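PDB 1QSD: tubulin-specific chaperone A from Saccharomyces cerevisiae, which binds beta-tubulin as a post-chaperonin cofactor and takes part in an early step of the tubulin folding pathway. Local coordinates for residues L6-E20 with D91-L103. Sequence-based numbering, arbitrary orientation.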
ATOM      1  N   LEU A   6      18.529 -20.377  -1.448  1.00 19.00           N
ATOM      2  CA  LEU A   6      19.213 -19.161  -1.051  1.00 19.73           C
ATOM      3  C   LEU A   6      18.620 -17.964  -1.815  1.00 22.14           C
ATOM      4  O   LEU A   6      18.167 -16.982  -1.204  1.00 18.53           O
ATOM      5  CB  LEU A   6      20.721 -19.262  -1.339  1.00 18.04           C
ATOM      6  CG  LEU A   6      21.515 -17.979  -1.003  1.00 18.55           C
ATOM      7  CD1 LEU A   6      21.329 -17.623   0.483  1.00 15.78           C
ATOM      8  CD2 LEU A   6      23.005 -18.155  -1.348  1.00 17.65           C
ATOM      9  N   ASP A   7      18.613 -18.060  -3.148  1.00 22.94           N
ATOM     10  CA  ASP A   7      18.088 -16.990  -3.996  1.00 24.48           C
ATOM     11  C   ASP A   7      16.639 -16.626  -3.652  1.00 24.18           C
ATOM     12  O   ASP A   7      16.257 -15.447  -3.707  1.00 23.50           O
ATOM     13  CB  ASP A   7      18.176 -17.367  -5.481  1.00 26.55           C
ATOM     14  CG  ASP A   7      19.598 -17.673  -5.935  1.00 32.80           C
ATOM     15  OD1 ASP A   7      19.757 -18.404  -6.951  1.00 36.46           O
ATOM     16  OD2 ASP A   7      20.559 -17.185  -5.292  1.00 32.36           O
ATOM     17  N   ILE A   8      15.831 -17.632  -3.321  1.00 19.35           N
ATOM     18  CA  ILE A   8      14.439 -17.377  -2.994  1.00 19.91           C
ATOM     19  C   ILE A   8      14.349 -16.556  -1.712  1.00 18.65           C
ATOM     20  O   ILE A   8      13.612 -15.567  -1.672  1.00 18.14           O
ATOM     21  CB  ILE A   8      13.589 -18.702  -2.899  1.00 20.22           C
ATOM     22  CG1 ILE A   8      13.398 -19.310  -4.301  1.00 20.42           C
ATOM     23  CG2 ILE A   8      12.195 -18.408  -2.328  1.00 19.62           C
ATOM     24  CD1 ILE A   8      12.965 -20.779  -4.282  1.00 23.96           C
ATOM     25  N   LYS A   9      15.098 -16.954  -0.681  1.00 18.41           N
ATOM     26  CA  LYS A   9      15.100 -16.227   0.594  1.00 16.95           C
ATOM     27  C   LYS A   9      15.635 -14.797   0.414  1.00 15.88           C
ATOM     28  O   LYS A   9      15.017 -13.858   0.882  1.00 16.99           O
ATOM     29  CB  LYS A   9      15.890 -16.988   1.661  1.00 16.26           C
ATOM     30  CG  LYS A   9      15.230 -18.312   2.042  1.00 12.19           C
ATOM     31  CD  LYS A   9      15.926 -19.001   3.173  1.00 11.98           C
ATOM     32  CE  LYS A   9      15.280 -20.361   3.432  1.00 11.32           C
ATOM     33  NZ  LYS A   9      13.828 -20.279   3.784  1.00  8.00           N
ATOM     34  N   VAL A  10      16.718 -14.620  -0.337  1.00 15.01           N
ATOM     35  CA  VAL A  10      17.258 -13.286  -0.567  1.00 14.80           C
ATOM     36  C   VAL A  10      16.221 -12.404  -1.243  1.00 18.51           C
ATOM     37  O   VAL A  10      15.924 -11.321  -0.757  1.00 19.41           O
ATOM     38  CB  VAL A  10      18.510 -13.309  -1.441  1.00 11.84           C
ATOM     39  CG1 VAL A  10      18.958 -11.900  -1.743  1.00 13.02           C
ATOM     40  CG2 VAL A  10      19.630 -14.069  -0.743  1.00 13.48           C
ATOM     41  N   LYS A  11      15.650 -12.879  -2.348  1.00 20.74           N
ATOM     42  CA  LYS A  11      14.642 -12.111  -3.083  1.00 22.12           C
ATOM     43  C   LYS A  11      13.412 -11.785  -2.247  1.00 21.20           C
ATOM     44  O   LYS A  11      12.887 -10.664  -2.309  1.00 19.71           O
ATOM     45  CB  LYS A  11      14.242 -12.833  -4.371  1.00 25.94           C
ATOM     46  CG  LYS A  11      15.293 -12.712  -5.452  1.00 31.95           C
ATOM     47  CD  LYS A  11      14.991 -13.581  -6.659  1.00 38.53           C
ATOM     48  CE  LYS A  11      16.088 -13.421  -7.713  1.00 42.07           C
ATOM     49  NZ  LYS A  11      15.916 -14.349  -8.875  1.00 49.23           N
ATOM     50  N   ALA A  12      12.968 -12.757  -1.459  1.00 17.66           N
ATOM     51  CA  ALA A  12      11.814 -12.557  -0.605  1.00 18.62           C
ATOM     52  C   ALA A  12      12.061 -11.312   0.257  1.00 19.67           C
ATOM     53  O   ALA A  12      11.214 -10.412   0.298  1.00 19.69           O
ATOM     54  CB  ALA A  12      11.583 -13.784   0.274  1.00 10.92           C
ATOM     55  N   LEU A  13      13.254 -11.229   0.855  1.00 18.42           N
ATOM     56  CA  LEU A  13      13.620 -10.120   1.722  1.00 18.42           C
ATOM     57  C   LEU A  13      13.803  -8.802   0.980  1.00 22.29           C
ATOM     58  O   LEU A  13      13.308  -7.759   1.431  1.00 20.59           O
ATOM     59  CB  LEU A  13      14.883 -10.435   2.516  1.00 15.62           C
ATOM     60  CG  LEU A  13      15.376  -9.318   3.474  1.00 17.77           C
ATOM     61  CD1 LEU A  13      14.296  -8.924   4.535  1.00 16.59           C
ATOM     62  CD2 LEU A  13      16.661  -9.770   4.180  1.00 16.97           C
ATOM     63  N   LYS A  14      14.534  -8.839  -0.136  1.00 25.13           N
ATOM     64  CA  LYS A  14      14.767  -7.632  -0.936  1.00 28.95           C
ATOM     65  C   LYS A  14      13.447  -7.028  -1.438  1.00 28.11           C
ATOM     66  O   LYS A  14      13.304  -5.817  -1.523  1.00 29.29           O
ATOM     67  CB  LYS A  14      15.715  -7.914  -2.119  1.00 29.79           C
ATOM     68  CG  LYS A  14      17.114  -8.350  -1.689  1.00 37.90           C
ATOM     69  CD  LYS A  14      18.198  -8.110  -2.766  1.00 43.63           C
ATOM     70  CE  LYS A  14      19.612  -8.226  -2.139  1.00 49.59           C
ATOM     71  NZ  LYS A  14      20.786  -7.818  -2.991  1.00 50.48           N
ATOM     72  N   ARG A  15      12.472  -7.862  -1.743  1.00 28.22           N
ATOM     73  CA  ARG A  15      11.215  -7.331  -2.220  1.00 29.09           C
ATOM     74  C   ARG A  15      10.401  -6.721  -1.101  1.00 26.27           C
ATOM     75  O   ARG A  15       9.701  -5.717  -1.288  1.00 24.66           O
ATOM     76  CB  ARG A  15      10.479  -8.379  -3.041  1.00 34.66           C
ATOM     77  CG  ARG A  15      11.347  -8.804  -4.264  1.00 45.76           C
ATOM     78  CD  ARG A  15      12.099  -7.591  -4.881  1.00 52.22           C
ATOM     79  NE  ARG A  15      13.073  -7.892  -5.940  1.00 56.39           N
ATOM     80  CZ  ARG A  15      14.089  -8.756  -5.846  1.00 58.62           C
ATOM     81  NH1 ARG A  15      14.290  -9.460  -4.737  1.00 59.19           N
ATOM     82  NH2 ARG A  15      14.967  -8.854  -6.845  1.00 58.72           N
ATOM     83  N   LEU A  16      10.592  -7.232   0.101  1.00 24.27           N
ATOM     84  CA  LEU A  16       9.884  -6.663   1.239  1.00 26.01           C
ATOM     85  C   LEU A  16      10.456  -5.275   1.561  1.00 25.41           C
ATOM     86  O   LEU A  16       9.712  -4.329   1.809  1.00 24.52           O
ATOM     87  CB  LEU A  16       9.976  -7.574   2.473  1.00 24.45           C
ATOM     88  CG  LEU A  16       8.818  -8.534   2.704  1.00 24.75           C
ATOM     89  CD1 LEU A  16       8.907  -9.123   4.102  1.00 24.67           C
ATOM     90  CD2 LEU A  16       7.525  -7.766   2.566  1.00 27.94           C
ATOM     91  N   THR A  17      11.777  -5.141   1.529  1.00 25.52           N
ATOM     92  CA  THR A  17      12.376  -3.850   1.830  1.00 26.53           C
ATOM     93  C   THR A  17      12.078  -2.829   0.739  1.00 27.50           C
ATOM     94  O   THR A  17      11.984  -1.643   1.024  1.00 30.40           O
ATOM     95  CB  THR A  17      13.903  -3.931   2.139  1.00 27.13           C
ATOM     96  OG1 THR A  17      14.635  -4.221   0.941  1.00 31.30           O
ATOM     97  CG2 THR A  17      14.175  -4.993   3.219  1.00 22.70           C
ATOM     98  N   LYS A  18      11.905  -3.274  -0.500  1.00 29.24           N
ATOM     99  CA  LYS A  18      11.558  -2.354  -1.580  1.00 30.97           C
ATOM    100  C   LYS A  18      10.073  -1.929  -1.440  1.00 32.29           C
ATOM    101  O   LYS A  18       9.708  -0.796  -1.776  1.00 31.49           O
ATOM    102  CB  LYS A  18      11.803  -3.001  -2.936  1.00 37.17           C
ATOM    103  CG  LYS A  18      11.824  -2.011  -4.085  1.00 44.16           C
ATOM    104  CD  LYS A  18      11.804  -2.700  -5.453  1.00 49.62           C
ATOM    105  CE  LYS A  18      11.762  -1.667  -6.573  1.00 51.34           C
ATOM    106  NZ  LYS A  18      11.438  -2.276  -7.883  1.00 53.98           N
ATOM    107  N   GLU A  19       9.217  -2.832  -0.958  1.00 32.72           N
ATOM    108  CA  GLU A  19       7.795  -2.521  -0.739  1.00 33.39           C
ATOM    109  C   GLU A  19       7.647  -1.435   0.352  1.00 34.66           C
ATOM    110  O   GLU A  19       6.881  -0.478   0.196  1.00 34.62           O
ATOM    111  CB  GLU A  19       7.035  -3.789  -0.336  1.00 34.40           C
ATOM    112  CG  GLU A  19       5.638  -3.540   0.208  1.00 40.63           C
ATOM    113  CD  GLU A  19       4.817  -4.817   0.422  1.00 43.01           C
ATOM    114  OE1 GLU A  19       3.682  -4.708   0.946  1.00 44.50           O
ATOM    115  OE2 GLU A  19       5.288  -5.920   0.057  1.00 45.52           O
ATOM    116  N   GLU A  20       8.400  -1.574   1.441  1.00 33.82           N
ATOM    117  CA  GLU A  20       8.392  -0.613   2.545  1.00 33.24           C
ATOM    118  C   GLU A  20       8.712   0.783   2.023  1.00 32.94           C
ATOM    119  O   GLU A  20       8.132   1.770   2.475  1.00 32.45           O
ATOM    120  CB  GLU A  20       9.443  -1.017   3.586  1.00 33.83           C
ATOM    121  CG  GLU A  20       9.441  -0.204   4.865  1.00 34.29           C
ATOM    122  CD  GLU A  20      10.405   0.981   4.843  1.00 36.95           C
ATOM    123  OE1 GLU A  20      11.172   1.160   3.873  1.00 33.68           O
ATOM    124  OE2 GLU A  20      10.406   1.741   5.830  1.00 40.40           O
ATOM    125  N   ASP A  91      25.351 -11.019  -1.634  1.00 23.62           N
ATOM    126  CA  ASP A  91      24.043 -10.401  -1.821  1.00 25.55           C
ATOM    127  C   ASP A  91      23.135 -10.627  -0.635  1.00 22.58           C
ATOM    128  O   ASP A  91      22.361  -9.742  -0.275  1.00 24.28           O
ATOM    129  CB  ASP A  91      23.357 -10.910  -3.077  1.00 29.11           C
ATOM    130  CG  ASP A  91      23.775 -10.155  -4.294  1.00 34.65           C
ATOM    131  OD1 ASP A  91      23.745 -10.750  -5.390  1.00 39.24           O
ATOM    132  OD2 ASP A  91      24.136  -8.961  -4.153  1.00 40.48           O
ATOM    133  N   ALA A  92      23.229 -11.814  -0.040  1.00 22.12           N
ATOM    134  CA  ALA A  92      22.408 -12.176   1.123  1.00 21.07           C
ATOM    135  C   ALA A  92      22.782 -11.306   2.327  1.00 20.62           C
ATOM    136  O   ALA A  92      21.917 -10.735   2.980  1.00 18.27           O
ATOM    137  CB  ALA A  92      22.587 -13.661   1.459  1.00 20.49           C
ATOM    138  N   ARG A  93      24.082 -11.216   2.611  1.00 22.57           N
ATOM    139  CA  ARG A  93      24.592 -10.381   3.707  1.00 22.73           C
ATOM    140  C   ARG A  93      24.182  -8.917   3.505  1.00 19.16           C
ATOM    141  O   ARG A  93      23.786  -8.246   4.447  1.00 18.04           O
ATOM    142  CB  ARG A  93      26.123 -10.462   3.766  1.00 25.12           C
ATOM    143  CG  ARG A  93      26.672 -11.546   4.695  1.00 28.79           C
ATOM    144  CD  ARG A  93      28.189 -11.364   4.938  1.00 29.77           C
ATOM    145  NE  ARG A  93      28.985 -12.182   4.025  1.00 31.16           N
ATOM    146  CZ  ARG A  93      29.640 -11.723   2.962  1.00 30.93           C
ATOM    147  NH1 ARG A  93      29.622 -10.422   2.656  1.00 32.42           N
ATOM    148  NH2 ARG A  93      30.269 -12.587   2.169  1.00 29.51           N
ATOM    149  N   SER A  94      24.247  -8.459   2.261  1.00 17.66           N
ATOM    150  CA  SER A  94      23.892  -7.104   1.897  1.00 20.52           C
ATOM    151  C   SER A  94      22.400  -6.892   2.128  1.00 22.36           C
ATOM    152  O   SER A  94      21.986  -5.839   2.628  1.00 26.65           O
ATOM    153  CB  SER A  94      24.239  -6.867   0.427  1.00 22.35           C
ATOM    154  OG  SER A  94      24.235  -5.494   0.109  1.00 30.05           O
ATOM    155  N   ALA A  95      21.588  -7.889   1.787  1.00 20.61           N
ATOM    156  CA  ALA A  95      20.154  -7.783   1.976  1.00 17.42           C
ATOM    157  C   ALA A  95      19.861  -7.665   3.462  1.00 17.43           C
ATOM    158  O   ALA A  95      19.035  -6.844   3.862  1.00 17.57           O
ATOM    159  CB  ALA A  95      19.458  -9.008   1.402  1.00 20.22           C
ATOM    160  N   ILE A  96      20.549  -8.481   4.271  1.00 17.57           N
ATOM    161  CA  ILE A  96      20.375  -8.511   5.752  1.00 17.96           C
ATOM    162  C   ILE A  96      20.706  -7.178   6.427  1.00 18.03           C
ATOM    163  O   ILE A  96      20.003  -6.737   7.336  1.00 19.65           O
ATOM    164  CB  ILE A  96      21.236  -9.623   6.409  1.00 15.24           C
ATOM    165  CG1 ILE A  96      20.706 -10.996   5.988  1.00 15.14           C
ATOM    166  CG2 ILE A  96      21.217  -9.479   7.951  1.00 15.34           C
ATOM    167  CD1 ILE A  96      21.521 -12.174   6.473  1.00 13.32           C
ATOM    168  N   THR A  97      21.782  -6.556   5.961  1.00 20.25           N
ATOM    169  CA  THR A  97      22.245  -5.267   6.445  1.00 21.34           C
ATOM    170  C   THR A  97      21.239  -4.164   6.148  1.00 21.03           C
ATOM    171  O   THR A  97      20.892  -3.403   7.049  1.00 25.17           O
ATOM    172  CB  THR A  97      23.619  -4.940   5.847  1.00 22.81           C
ATOM    173  OG1 THR A  97      24.578  -5.845   6.401  1.00 24.26           O
ATOM    174  CG2 THR A  97      24.039  -3.491   6.157  1.00 24.10           C
ATOM    175  N   SER A  98      20.725  -4.105   4.922  1.00 19.37           N
ATOM    176  CA  SER A  98      19.738  -3.093   4.583  1.00 19.68           C
ATOM    177  C   SER A  98      18.466  -3.245   5.407  1.00 19.96           C
ATOM    178  O   SER A  98      17.880  -2.255   5.864  1.00 21.93           O
ATOM    179  CB  SER A  98      19.393  -3.161   3.105  1.00 22.00           C
ATOM    180  OG  SER A  98      20.495  -2.735   2.330  1.00 26.93           O
ATOM    181  N   ALA A  99      18.040  -4.486   5.603  1.00 19.12           N
ATOM    182  CA  ALA A  99      16.841  -4.750   6.384  1.00 21.75           C
ATOM    183  C   ALA A  99      17.036  -4.314   7.838  1.00 21.31           C
ATOM    184  O   ALA A  99      16.115  -3.768   8.459  1.00 22.35           O
ATOM    185  CB  ALA A  99      16.487  -6.242   6.325  1.00 16.35           C
ATOM    186  N   GLN A 100      18.223  -4.604   8.378  1.00 22.10           N
ATOM    187  CA  GLN A 100      18.563  -4.278   9.756  1.00 21.46           C
ATOM    188  C   GLN A 100      18.605  -2.757   9.941  1.00 22.53           C
ATOM    189  O   GLN A 100      18.089  -2.226  10.924  1.00 22.27           O
ATOM    190  CB  GLN A 100      19.900  -4.920  10.125  1.00 21.59           C
ATOM    191  CG  GLN A 100      20.273  -4.795  11.596  1.00 24.88           C
ATOM    192  CD  GLN A 100      19.331  -5.554  12.494  1.00 28.41           C
ATOM    193  OE1 GLN A 100      18.479  -4.971  13.160  1.00 31.67           O
ATOM    194  NE2 GLN A 100      19.473  -6.869  12.516  1.00 30.58           N
ATOM    195  N   GLU A 101      19.184  -2.053   8.974  1.00 26.48           N
ATOM    196  CA  GLU A 101      19.251  -0.595   9.036  1.00 30.28           C
ATOM    197  C   GLU A 101      17.842  -0.064   9.186  1.00 30.58           C
ATOM    198  O   GLU A 101      17.577   0.717  10.097  1.00 33.06           O
ATOM    199  CB  GLU A 101      19.852  -0.019   7.762  1.00 33.19           C
ATOM    200  CG  GLU A 101      21.333  -0.251   7.611  1.00 41.23           C
ATOM    201  CD  GLU A 101      21.877   0.235   6.265  1.00 46.77           C
ATOM    202  OE1 GLU A 101      23.066  -0.046   5.985  1.00 49.68           O
ATOM    203  OE2 GLU A 101      21.128   0.889   5.492  1.00 46.68           O
ATOM    204  N   LEU A 102      16.945  -0.529   8.312  1.00 29.15           N
ATOM    205  CA  LEU A 102      15.540  -0.129   8.327  1.00 29.32           C
ATOM    206  C   LEU A 102      14.883  -0.281   9.688  1.00 27.76           C
ATOM    207  O   LEU A 102      14.252   0.657  10.170  1.00 27.81           O
ATOM    208  CB  LEU A 102      14.726  -0.946   7.320  1.00 31.19           C
ATOM    209  CG  LEU A 102      14.741  -0.520   5.871  1.00 31.37           C
ATOM    210  CD1 LEU A 102      13.872  -1.456   5.089  1.00 34.15           C
ATOM    211  CD2 LEU A 102      14.223   0.884   5.765  1.00 34.08           C
ATOM    212  N   LEU A 103      14.989  -1.482  10.257  1.00 25.31           N
ATOM    213  CA  LEU A 103      14.409  -1.806  11.549  1.00 25.30           C
ATOM    214  C   LEU A 103      14.997  -0.966  12.692  1.00 27.09           C
ATOM    215  O   LEU A 103      14.336  -0.715  13.701  1.00 23.70           O
ATOM    216  CB  LEU A 103      14.611  -3.296  11.830  1.00 23.10           C
ATOM    217  CG  LEU A 103      13.991  -4.241  10.800  1.00 25.73           C
ATOM    218  CD1 LEU A 103      14.514  -5.655  11.022  1.00 24.82           C
ATOM    219  CD2 LEU A 103      12.470  -4.204  10.914  1.00 24.32           C
TER
HETATM  220  O   HOH W   1      17.115  -5.715   1.542  1.00 40.66           O
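K14 of helix 5-39 lies over A95 of helix 90-104 and reaches D91, one turn earlier, a case of a lysine whose methylenes and ammonium group both take part. CB carries CG beside the backbone N (chi1 -63°), and from CG the chain runs extended. CG already meets the A95 methyl; further out, CE rests on the same A95 CB at 3.6 Å and also approaches the carbonyl oxygen of D91. The tip, K14 NZ, lies 3.7 Å from both D91 O and D91 OD2, the two side chains crossing at about a right angle; the second pair is a long salt bridge at the exposed border. Beside this lysine the small A92, A95 and A99 receive larger side chains of helix 5-39. V10 CG2 sits 3.7 Å from A92 CB, while L13 forks: CD2 lies against the A95 carbonyl and L13 CD1 against A99 CB, 3.9 Å away. These are the first and third helices of a three-helix bundle, running in the same general direction with segment axes 28° apart and 9.7 Å at closest approach; helix 45-81 packs against both, F79 on L6 and L80 on I96. About one turn on from A99, L102 covers T17 and E20: its CD1 meets T17 CB at 3.9 Å, and L102 CD2 lies 3.6 Å from E20 OE1, the leucine and the bent glutamate sliding past each other in opposite directions. E20 OE2 is hydrogen-bonded to Y66 OH on helix 45-81. A water bridges T17 OG1 and A95 O, donating to the latter at 3.2 Å. With methyl packing dominant, and the polar links between the two segments being one water bridge and one long salt bridge, cohesion here probably depends chiefly on apolar burial, the lysine contributing more through its methylenes than through its charge.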